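Alpha-amylase (Eisenia fetida, PDB 6M4K) probably cleaves internal alpha-1,4-glucosidic linkages of starch-like polysaccharides, as a calcium- and chloride-dependent endo-acting glycoside hydrolase of family 13. Local coordinates at residues S9-P14 with G95-V100; N230-Q235 with L253-E258; D294-I299 with Y337-L342. One frame throughout, in Å; residues are numbered along the deposited sequence. Where two conformers were deposited one is given.

Interaction 1: residues S9-P14 with G95-V100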
# COMPACT_ATOMS: atom_id res chain seq x y z
N SER A 9 6.02 -8.30 12.31
CA SER A 9 7.37 -7.80 12.12
C SER A 9 7.84 -8.12 10.71
O SER A 9 7.63 -9.23 10.21
CB SER A 9 8.33 -8.39 13.15
OG SER A 9 8.53 -9.77 12.93
N TYR A 10 8.45 -7.14 10.06
CA TYR A 10 8.98 -7.31 8.72
C TYR A 10 10.50 -7.22 8.79
O TYR A 10 11.08 -6.85 9.81
CB TYR A 10 8.39 -6.28 7.75
CG TYR A 10 8.57 -4.84 8.17
CD1 TYR A 10 7.67 -4.23 9.03
CD2 TYR A 10 9.63 -4.10 7.70
CE1 TYR A 10 7.82 -2.92 9.41
CE2 TYR A 10 9.79 -2.78 8.07
CZ TYR A 10 8.88 -2.20 8.93
OH TYR A 10 9.04 -0.89 9.30
N TYR A 11 11.13 -7.60 7.69
CA TYR A 11 12.58 -7.73 7.62
C TYR A 11 13.09 -6.92 6.44
O TYR A 11 12.67 -7.16 5.30
CB TYR A 11 12.98 -9.19 7.45
CG TYR A 11 14.47 -9.39 7.39
CD1 TYR A 11 15.24 -9.30 8.54
CD2 TYR A 11 15.11 -9.64 6.19
CE1 TYR A 11 16.60 -9.46 8.50
CE2 TYR A 11 16.49 -9.81 6.14
CZ TYR A 11 17.22 -9.73 7.31
OH TYR A 11 18.59 -9.90 7.29
N CYS A 12 13.99 -5.99 6.69
CA CYS A 12 14.56 -5.16 5.65
C CYS A 12 16.07 -5.11 5.79
O CYS A 12 16.62 -5.28 6.88
CB CYS A 12 14.04 -3.71 5.75
SG CYS A 12 12.28 -3.51 5.47
N GLN A 13 16.74 -4.86 4.67
CA GLN A 13 18.16 -4.57 4.70
C GLN A 13 18.39 -3.26 5.45
O GLN A 13 17.50 -2.41 5.53
CB GLN A 13 18.69 -4.42 3.27
CG GLN A 13 18.73 -5.72 2.49
CD GLN A 13 19.79 -6.67 3.00
OE1 GLN A 13 19.52 -7.85 3.23
NE2 GLN A 13 21.00 -6.17 3.18
N PRO A 14 19.59 -3.07 6.01
CA PRO A 14 19.88 -1.80 6.68
C PRO A 14 19.63 -0.62 5.76
O PRO A 14 19.94 -0.66 4.57
CB PRO A 14 21.37 -1.93 7.03
CG PRO A 14 21.60 -3.40 7.15
CD PRO A 14 20.70 -4.03 6.12
N GLY A 95 18.18 -7.59 -2.02
CA GLY A 95 17.70 -7.05 -0.77
C GLY A 95 16.42 -6.25 -0.88
O GLY A 95 16.20 -5.33 -0.08
N VAL A 96 15.57 -6.58 -1.85
CA VAL A 96 14.26 -5.96 -2.02
C VAL A 96 13.26 -7.10 -2.00
O VAL A 96 13.28 -7.97 -2.89
CB VAL A 96 14.17 -5.16 -3.33
CG1 VAL A 96 12.78 -4.58 -3.50
CG2 VAL A 96 15.22 -4.05 -3.34
N TYR A 97 12.40 -7.14 -0.99
CA TYR A 97 11.61 -8.33 -0.72
C TYR A 97 10.21 -8.25 -1.34
O TYR A 97 9.77 -7.20 -1.81
CB TYR A 97 11.59 -8.62 0.78
CG TYR A 97 13.02 -8.77 1.28
CD1 TYR A 97 13.88 -9.69 0.68
CD2 TYR A 97 13.52 -7.96 2.28
CE1 TYR A 97 15.19 -9.81 1.08
CE2 TYR A 97 14.85 -8.09 2.70
CZ TYR A 97 15.66 -9.02 2.09
OH TYR A 97 16.98 -9.13 2.51
N ILE A 98 9.52 -9.39 -1.34
CA ILE A 98 8.27 -9.57 -2.08
C ILE A 98 7.16 -9.93 -1.10
O ILE A 98 7.26 -10.92 -0.36
CB ILE A 98 8.40 -10.66 -3.15
CG1 ILE A 98 9.50 -10.30 -4.16
CG2 ILE A 98 7.06 -10.90 -3.86
CD1 ILE A 98 9.22 -9.04 -4.99
N TYR A 99 6.08 -9.15 -1.12
CA TYR A 99 4.88 -9.43 -0.35
C TYR A 99 3.75 -9.75 -1.32
O TYR A 99 3.44 -8.94 -2.21
CB TYR A 99 4.51 -8.24 0.54
CG TYR A 99 5.72 -7.75 1.30
CD1 TYR A 99 6.28 -8.51 2.31
CD2 TYR A 99 6.37 -6.58 0.93
CE1 TYR A 99 7.42 -8.09 2.98
CE2 TYR A 99 7.51 -6.15 1.59
CZ TYR A 99 8.03 -6.91 2.61
OH TYR A 99 9.16 -6.48 3.27
N VAL A 100 3.16 -10.91 -1.16
CA VAL A 100 2.12 -11.38 -2.07
C VAL A 100 0.76 -10.90 -1.60
O VAL A 100 0.41 -11.05 -0.43
CB VAL A 100 2.18 -12.91 -2.19
CG1 VAL A 100 0.86 -13.47 -2.72
CG2 VAL A 100 3.35 -13.31 -3.08
O HOH W 1 10.19 -8.14 5.02
O HOH W 2 15.18 -4.48 2.32
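The N-terminal end of the third strand of the TIM barrel meets the loop that leads toward the first strand, and Tyr97, at the start of strand 97-102, carries most of the contact against Tyr11 and Gln13. The two tyrosine rings meet obliquely, their planes 36° apart, with CD2 of Tyr11 3.8 Å from CE2 of Tyr97. The hydroxyl of Tyr97 comes to the edge of the Tyr11 ring, close to its plane. The backbone O of Tyr11 also approaches the Tyr97 ring, obliquely, 3.2 Å from CD2 of Tyr97.

Beyond the rings, the hydroxyl of Tyr97 is within 2.9 Å of OE1 of Gln13, a weak hydrogen bond at most, and OE1 lies at the ring edge. The first torsion of Gln13, -70°, lays CG beside the backbone N and against Gly95, 3.6 Å from O of Gly95, and the bend at the second torsion then turns the amide to the hydroxyl. Gly95 closes helix 81-93 with a Schellman motif, so the loop packs on the turn between that helix and the strand, in the helix-to-strand half of a beta-alpha-beta unit. The disulfide between Cys12 and Cys43 ties the loop to the residue just before strand 44-47, the neighbour of 97-102.

Two waters fill in where the backbones stand apart. One accepts from N of Gln13 and donates to O of Gly95, at 2.7 Å from that oxygen. The other accepts from N of Tyr11 and is hydrogen-bonded to OH of Tyr99 at 2.6 Å, lying in the plane of the tyrosine ring at its edge. Tyr99 itself stays 4.1 Å from the loop, measured from its OH to O of Tyr11.

Interaction 2: residues N230-Q235 with L253-E258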
# COMPACT_ATOMS: atom_id res chain seq x y z
N ASN A 230 9.14 -15.48 11.30
CA ASN A 230 7.83 -15.64 10.69
C ASN A 230 7.71 -14.72 9.48
O ASN A 230 8.34 -13.66 9.42
CB ASN A 230 6.73 -15.26 11.67
CG ASN A 230 6.66 -16.18 12.88
OD1 ASN A 230 7.04 -17.36 12.81
ND2 ASN A 230 6.14 -15.67 13.98
N ALA A 231 6.87 -15.13 8.52
CA ALA A 231 6.51 -14.26 7.42
C ALA A 231 5.89 -12.97 7.95
O ALA A 231 5.30 -12.94 9.04
CB ALA A 231 5.49 -14.97 6.53
N TYR A 232 6.03 -11.89 7.18
CA TYR A 232 5.35 -10.65 7.49
C TYR A 232 3.91 -10.70 6.99
O TYR A 232 3.67 -10.97 5.81
CB TYR A 232 6.07 -9.49 6.81
CG TYR A 232 5.50 -8.11 7.03
CD1 TYR A 232 4.99 -7.72 8.26
CD2 TYR A 232 5.52 -7.16 6.00
CE1 TYR A 232 4.51 -6.43 8.46
CE2 TYR A 232 5.04 -5.87 6.19
CZ TYR A 232 4.54 -5.51 7.42
OH TYR A 232 4.06 -4.23 7.65
N ILE A 233 2.94 -10.42 7.86
CA ILE A 233 1.53 -10.43 7.48
C ILE A 233 0.96 -9.06 7.79
O ILE A 233 1.02 -8.61 8.95
CB ILE A 233 0.74 -11.52 8.21
CG1 ILE A 233 1.32 -12.91 7.95
CG2 ILE A 233 -0.75 -11.43 7.85
CD1 ILE A 233 1.09 -13.41 6.56
N TYR A 234 0.45 -8.38 6.77
CA TYR A 234 -0.39 -7.22 7.00
C TYR A 234 -1.76 -7.47 6.39
O TYR A 234 -1.88 -8.00 5.28
CB TYR A 234 0.24 -5.89 6.57
CG TYR A 234 0.73 -5.77 5.15
CD1 TYR A 234 1.95 -6.31 4.77
CD2 TYR A 234 -0.01 -5.09 4.19
CE1 TYR A 234 2.43 -6.18 3.48
CE2 TYR A 234 0.47 -4.92 2.90
CZ TYR A 234 1.68 -5.48 2.55
OH TYR A 234 2.18 -5.35 1.26
N GLN A 235 -2.80 -7.11 7.13
CA GLN A 235 -4.16 -7.56 6.87
C GLN A 235 -4.97 -6.38 6.38
O GLN A 235 -5.00 -5.33 7.03
CB GLN A 235 -4.77 -8.12 8.16
CG GLN A 235 -4.06 -9.34 8.68
CD GLN A 235 -4.34 -9.57 10.15
OE1 GLN A 235 -5.23 -10.35 10.52
NE2 GLN A 235 -3.62 -8.86 11.00
N LEU A 253 -2.39 -10.77 15.55
CA LEU A 253 -1.83 -11.66 14.55
C LEU A 253 -0.79 -10.97 13.69
O LEU A 253 0.26 -11.54 13.41
CB LEU A 253 -2.93 -12.19 13.64
CG LEU A 253 -3.95 -13.14 14.25
CD1 LEU A 253 -5.07 -13.40 13.25
CD2 LEU A 253 -3.29 -14.44 14.67
N GLY A 254 -1.07 -9.74 13.26
CA GLY A 254 -0.09 -9.09 12.42
C GLY A 254 -0.51 -7.65 12.26
O GLY A 254 -1.45 -7.19 12.90
N ARG A 255 0.18 -6.94 11.37
CA ARG A 255 -0.20 -5.55 11.16
C ARG A 255 -1.52 -5.46 10.39
O ARG A 255 -1.99 -6.43 9.79
CB ARG A 255 0.91 -4.78 10.44
CG ARG A 255 2.10 -4.49 11.33
CD ARG A 255 3.04 -3.50 10.68
NE ARG A 255 4.27 -3.36 11.46
CZ ARG A 255 4.74 -2.21 11.93
NH1 ARG A 255 4.10 -1.07 11.70
NH2 ARG A 255 5.86 -2.20 12.65
N VAL A 256 -2.13 -4.27 10.44
CA VAL A 256 -3.42 -4.01 9.82
C VAL A 256 -3.32 -2.72 9.03
O VAL A 256 -2.72 -1.74 9.49
CB VAL A 256 -4.54 -3.93 10.88
CG1 VAL A 256 -5.88 -3.65 10.23
CG2 VAL A 256 -4.60 -5.24 11.69
N THR A 257 -3.90 -2.72 7.83
CA THR A 257 -4.04 -1.50 7.05
C THR A 257 -4.85 -0.48 7.83
O THR A 257 -5.98 -0.75 8.24
CB THR A 257 -4.80 -1.81 5.76
OG1 THR A 257 -6.05 -2.45 6.09
CG2 THR A 257 -4.00 -2.72 4.84
N GLU A 258 -4.30 0.72 7.99
CA GLU A 258 -5.03 1.79 8.67
C GLU A 258 -5.62 2.75 7.63
O GLU A 258 -4.97 3.70 7.20
CB GLU A 258 -4.13 2.50 9.68
CG GLU A 258 -4.78 3.68 10.42
CD GLU A 258 -6.13 3.33 11.05
OE1 GLU A 258 -6.21 3.23 12.29
OE2 GLU A 258 -7.11 3.18 10.29
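Strands 232-235 and 255-257, the fifth and sixth of the TIM barrel, run parallel with their directions 35° apart, and their backbones are laced by N of Arg255 to O of Ile233 (weak), N of Gln235 to O of Arg255, and N of Thr257 to O of Gln235. The last is nearly straight, with 170° at the hydrogen. Gln235 grips the sixth strand a second time: its NE2 donates to O of Arg255 over 3.2 Å, coming from above the carbonyl plane, on the opposite face from the donor N of Gln235. That oxygen therefore accepts two N-H groups of one residue, while NE2 is also bonded to O of Tyr250, which together fix the rotation of the amide. OE1 of Gln235, buried here without a polar partner, lies 4.1 Å from CD1 of Leu253.

On the face that carries Tyr234, CB of Tyr234 rests 4.1 Å from CB of Arg255. The arginine stays extended from CG to NE and is held at its far end by O of Gly8 and O of Ala295. Tyr232 swings across to it with CG anti to its own N (chi1 -180°), and its hydroxyl, hydrogen-bonded to His339, meets the aliphatic part of the arginine: CD of Arg255 sits in the plane of the ring, at its edge, 3.3 Å from OH of Tyr232.

Interaction 3: residues D294-I299 with Y337-L342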
# COMPACT_ATOMS: atom_id res chain seq x y z
N ASP A 294 1.29 -1.20 14.97
CA ASP A 294 0.31 -2.15 14.46
C ASP A 294 -0.14 -1.83 13.04
O ASP A 294 -0.95 -2.58 12.48
CB ASP A 294 -0.92 -2.17 15.36
CG ASP A 294 -0.64 -2.75 16.73
OD1 ASP A 294 0.11 -3.73 16.84
OD2 ASP A 294 -1.20 -2.19 17.69
N ALA A 295 0.34 -0.73 12.45
CA ALA A 295 -0.30 -0.15 11.28
C ALA A 295 0.57 -0.25 10.04
O ALA A 295 1.79 -0.05 10.08
CB ALA A 295 -0.61 1.33 11.52
N LEU A 296 -0.10 -0.54 8.93
CA LEU A 296 0.41 -0.35 7.58
C LEU A 296 -0.33 0.86 7.04
O LEU A 296 -1.56 0.88 7.02
CB LEU A 296 0.11 -1.61 6.77
CG LEU A 296 0.68 -1.86 5.38
CD1 LEU A 296 0.06 -0.94 4.31
CD2 LEU A 296 2.21 -1.81 5.32
N VAL A 297 0.42 1.90 6.63
CA VAL A 297 -0.16 3.19 6.29
C VAL A 297 0.18 3.53 4.84
O VAL A 297 1.15 3.04 4.26
CB VAL A 297 0.27 4.32 7.26
CG1 VAL A 297 -0.06 3.94 8.70
CG2 VAL A 297 1.75 4.64 7.14
N PHE A 298 -0.66 4.40 4.26
CA PHE A 298 -0.60 4.71 2.83
C PHE A 298 -1.58 5.83 2.55
O PHE A 298 -2.61 5.96 3.22
CB PHE A 298 -0.95 3.47 1.97
CG PHE A 298 -2.23 2.80 2.39
CD1 PHE A 298 -2.23 1.90 3.46
CD2 PHE A 298 -3.44 3.09 1.78
CE1 PHE A 298 -3.41 1.31 3.90
CE2 PHE A 298 -4.62 2.47 2.20
CZ PHE A 298 -4.60 1.58 3.27
N ILE A 299 -1.26 6.65 1.54
CA ILE A 299 -2.16 7.73 1.14
C ILE A 299 -3.35 7.19 0.36
O ILE A 299 -4.50 7.58 0.61
CB ILE A 299 -1.39 8.81 0.37
CG1 ILE A 299 -0.28 9.40 1.26
CG2 ILE A 299 -2.35 9.91 -0.14
CD1 ILE A 299 -0.75 9.91 2.63
N TYR A 337 5.12 7.19 11.99
CA TYR A 337 3.85 6.54 12.25
C TYR A 337 3.58 5.49 11.18
O TYR A 337 3.31 5.82 10.01
CB TYR A 337 2.68 7.53 12.31
CG TYR A 337 1.34 6.84 12.50
CD1 TYR A 337 0.98 6.32 13.74
CD2 TYR A 337 0.46 6.69 11.44
CE1 TYR A 337 -0.23 5.68 13.92
CE2 TYR A 337 -0.75 6.05 11.61
CZ TYR A 337 -1.09 5.53 12.84
OH TYR A 337 -2.30 4.90 12.97
N GLY A 338 3.65 4.22 11.56
CA GLY A 338 3.25 3.14 10.70
C GLY A 338 4.34 2.70 9.74
O GLY A 338 5.34 3.37 9.51
N HIS A 339 4.11 1.52 9.15
CA HIS A 339 4.93 1.03 8.06
C HIS A 339 4.38 1.61 6.76
O HIS A 339 3.24 1.31 6.39
CB HIS A 339 4.89 -0.49 8.02
CG HIS A 339 5.87 -1.09 7.06
ND1 HIS A 339 5.77 -2.37 6.57
CD2 HIS A 339 6.99 -0.56 6.52
CE1 HIS A 339 6.79 -2.61 5.77
NE2 HIS A 339 7.55 -1.53 5.72
N VAL A 340 5.18 2.41 6.07
CA VAL A 340 4.70 3.19 4.92
C VAL A 340 4.77 2.37 3.63
O VAL A 340 5.82 1.83 3.28
CB VAL A 340 5.51 4.48 4.76
CG1 VAL A 340 5.06 5.22 3.49
CG2 VAL A 340 5.35 5.37 5.99
N ARG A 341 3.64 2.32 2.92
CA ARG A 341 3.56 1.76 1.58
C ARG A 341 3.16 2.88 0.62
O ARG A 341 2.21 3.63 0.88
CB ARG A 341 2.50 0.65 1.54
CG ARG A 341 2.35 -0.01 0.17
CD ARG A 341 1.19 -1.01 0.14
NE ARG A 341 -0.09 -0.33 0.32
CZ ARG A 341 -1.23 -0.94 0.65
NH1 ARG A 341 -1.27 -2.25 0.85
NH2 ARG A 341 -2.35 -0.24 0.80
N LEU A 342 3.89 3.00 -0.49
CA LEU A 342 3.53 3.91 -1.57
C LEU A 342 2.83 3.15 -2.68
O LEU A 342 3.31 2.11 -3.14
CB LEU A 342 4.78 4.58 -2.16
CG LEU A 342 5.75 5.29 -1.22
CD1 LEU A 342 6.77 6.10 -2.01
CD2 LEU A 342 5.01 6.20 -0.26
O HOH W 3 1.58 6.34 0.78
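Three nearly straight backbone hydrogen bonds join Ala295, Val297, His339 and Arg341: N of His339 to O of Ala295 (3.0 Å), N of Val297 to O of His339, and N of Arg341 to O of Val297. The last donor sits nearly in line with the carbonyl, at a C=O...N angle of 171°. A water accepts from N of Ile299 and lies 2.8 Å from O of Arg341, bridging the two segments past the last rung.

Arg341 and Phe298 leave the backbone side by side in the same direction. A bend at chi3 (66°) brings the guanidinium over the phenyl ring in a cation-pi contact, with CZ of Arg341 4.4 Å from the ring centroid of Phe298. NH2 is the atom above the ring centre, and the two planes are inclined by 47°. One face of the guanidinium is covered by CD1 of Leu296, 3.9 Å from CZ of Arg341, and NH1 bonds OE1 of Gln46, so the charged group is held from several directions. The other methyl of Leu296, CD2, reaches ND1 of His339 at 3.8 Å; NE2 of the same imidazole is hydrogen-bonded to O of Asp17.

On the face shared with Val340, away from Leu296 and His339, Val297 packs through both methyls. Its CG1 meets the Tyr337 ring obliquely, 3.7 Å from CE2 of Tyr337, and its CG2 lies 3.8 Å from CG2 of Val340. Helix 322-334 connects the two strands, a beta-alpha-beta crossover that makes them parallel neighbours, the seventh and eighth strands of the TIM barrel of family 13 hydrolases.

In the fold
All three contacts involve the same eight-stranded barrel. Interactions 2 and 3 are buried pairs of adjacent strands, joined directly because strand 255-257 lies beside 295-297 and N of Val256 bonds O of Asp294. Interaction 1 is only partly buried: the loop 9-14 meets the start of a strand through side chains and waters, with one weak direct hydrogen bond, whereas the other two rest on parallel backbone ladders, the one in interaction 2 with a weak first rung. Polar side chains differ too, an amide gripping a carbonyl in interaction 2 and a guanidinium over a phenyl ring in interaction 3. Tyr10, Tyr232 and His339 bring the three together, with Tyr10 stacked on His339 and touching Tyr232.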